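MW1564 protein (Staphylococcus aureus, PDB 3NTV) probably transfers a methyl group from S-adenosylmethionine to a hydroxyl of its substrate, as a putative caffeoyl-CoA O-methyltransferase with a Rossmann fold. Local coordinates at residues S39-V42 / L43-F46. Residues are numbered along the deposited sequence; the frame is centred on the assembly and turned at random.
Sequences SIEV and LREF
The guanidinium of R44 takes the carboxylate of E41 at its edge, the two planes turned only 22° apart and so nearly coplanar. This i to i+3 salt bridge joins a 3-10-like turn to the first part of helix 43-49, in the helical N-terminal part of a Rossmann-fold methyltransferase. R44 NE donates to E41 OE2 over 2.8 Å, reaching the syn side of that oxygen though somewhat out of the carboxylate plane. Both side chains leave the backbone with CG anti to N (chi1 -159° in E41, -174° in R44), run side by side in the same direction and then bend, E41 at chi2 and R44 at chi3, which brings NE to the carboxylate. Y84 OH is hydrogen-bonded to both E41 OE1 and R44 NH2, tying the turn to the start of helix 84-90. With OE1 held by Y84 and OE2 by R44, the carboxylate of the buried E41 is probably fixed in its rotation, while V55 O bonds R44 NH2 and holds the guanidinium.

The backbone itself closes by i to i+3 bonds, L43 N to I40 O and R44 N to E41 O, each 3.0 Å, followed by a weak one of 3.4 Å from E45 N to V42 O. On the apolar side, L43 CD1 lies 4.4 Å from I40 CB, and both side chains rest on M87 and Y118. E45 folds back over the turn, its chain bent at chi2, and brings OE2 near two carbonyl oxygens, E41 O at 3.0 Å and V42 O at 3.2 Å.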
loop_
_atom_site.group_PDB
_atom_site.type_symbol
_atom_site.label_atom_id
_atom_site.label_comp_id
_atom_site.label_asym_id
_atom_site.label_seq_id
_atom_site.Cartn_x
_atom_site.Cartn_y
_atom_site.Cartn_z
ATOM N N SER A 39 -13.375 10.342 -14.955
ATOM C CA SER A 39 -13.387 11.051 -16.245
ATOM C C SER A 39 -11.976 11.443 -16.724
ATOM O O SER A 39 -11.719 11.446 -17.930
ATOM C CB SER A 39 -14.276 12.292 -16.172
ATOM O OG SER A 39 -14.009 13.065 -15.011
ATOM N N ILE A 40 -11.065 11.732 -15.779
ATOM C CA ILE A 40 -9.683 12.130 -16.074
ATOM C C ILE A 40 -8.748 11.001 -16.555
ATOM O O ILE A 40 -7.679 11.288 -17.099
ATOM C CB ILE A 40 -9.046 13.065 -15.009
ATOM C CG1 ILE A 40 -9.098 12.477 -13.573
ATOM C CG2 ILE A 40 -9.612 14.501 -15.110
ATOM C CD1 ILE A 40 -10.239 12.979 -12.619
ATOM N N GLU A 41 -9.169 9.733 -16.405
ATOM C CA GLU A 41 -8.382 8.575 -16.853
ATOM C C GLU A 41 -8.031 8.630 -18.346
ATOM O O GLU A 41 -6.983 8.130 -18.751
ATOM C CB GLU A 41 -9.071 7.252 -16.464
ATOM C CG GLU A 41 -8.145 6.038 -16.426
ATOM C CD GLU A 41 -6.872 6.147 -15.601
ATOM O OE1 GLU A 41 -6.859 6.884 -14.586
ATOM O OE2 GLU A 41 -5.889 5.461 -15.957
ATOM N N VAL A 42 -8.867 9.325 -19.146
ATOM C CA VAL A 42 -8.668 9.545 -20.582
ATOM C C VAL A 42 -7.301 10.214 -20.871
ATOM O O VAL A 42 -6.729 9.978 -21.935
ATOM C CB VAL A 42 -9.869 10.333 -21.185
ATOM C CG1 VAL A 42 -9.739 10.488 -22.698
ATOM C CG2 VAL A 42 -11.194 9.657 -20.838
ATOM N N LEU A 43 -6.752 10.992 -19.905
ATOM C CA LEU A 43 -5.452 11.657 -20.057
ATOM C C LEU A 43 -4.236 10.720 -20.045
ATOM O O LEU A 43 -3.166 11.131 -20.495
ATOM C CB LEU A 43 -5.269 12.789 -19.042
ATOM C CG LEU A 43 -6.198 13.988 -19.218
ATOM C CD1 LEU A 43 -6.306 14.750 -17.943
ATOM C CD2 LEU A 43 -5.724 14.910 -20.357
ATOM N N ARG A 44 -4.392 9.478 -19.531
ATOM C CA ARG A 44 -3.311 8.472 -19.520
ATOM C C ARG A 44 -2.848 8.219 -20.970
ATOM O O ARG A 44 -1.649 8.129 -21.236
ATOM C CB ARG A 44 -3.791 7.159 -18.855
ATOM C CG ARG A 44 -2.672 6.127 -18.675
ATOM C CD ARG A 44 -3.009 5.043 -17.658
ATOM N NE ARG A 44 -3.103 5.561 -16.286
ATOM C CZ ARG A 44 -2.066 5.771 -15.479
ATOM N NH1 ARG A 44 -0.829 5.531 -15.898
ATOM N NH2 ARG A 44 -2.257 6.230 -14.251
ATOM N N GLU A 45 -3.820 8.213 -21.897
ATOM C CA GLU A 45 -3.674 8.044 -23.351
ATOM C C GLU A 45 -2.758 9.127 -23.912
ATOM O O GLU A 45 -1.777 8.799 -24.573
ATOM C CB GLU A 45 -5.065 8.089 -24.024
ATOM C CG GLU A 45 -6.022 6.941 -23.687
ATOM C CD GLU A 45 -5.985 6.333 -22.291
ATOM O OE1 GLU A 45 -5.178 5.398 -22.079
ATOM O OE2 GLU A 45 -6.738 6.802 -21.407
ATOM N N PHE A 46 -3.025 10.407 -23.572
ATOM C CA PHE A 46 -2.202 11.544 -23.989
ATOM C C PHE A 46 -0.754 11.398 -23.484
ATOM O O PHE A 46 0.182 11.616 -24.253
ATOM C CB PHE A 46 -2.831 12.875 -23.517
ATOM C CG PHE A 46 -1.996 14.108 -23.783
ATOM C CD1 PHE A 46 -2.096 14.788 -24.993
ATOM C CD2 PHE A 46 -1.109 14.589 -22.824
ATOM C CE1 PHE A 46 -1.318 15.924 -25.242
ATOM C CE2 PHE A 46 -0.323 15.716 -23.077
ATOM C CZ PHE A 46 -0.440 16.383 -24.281
#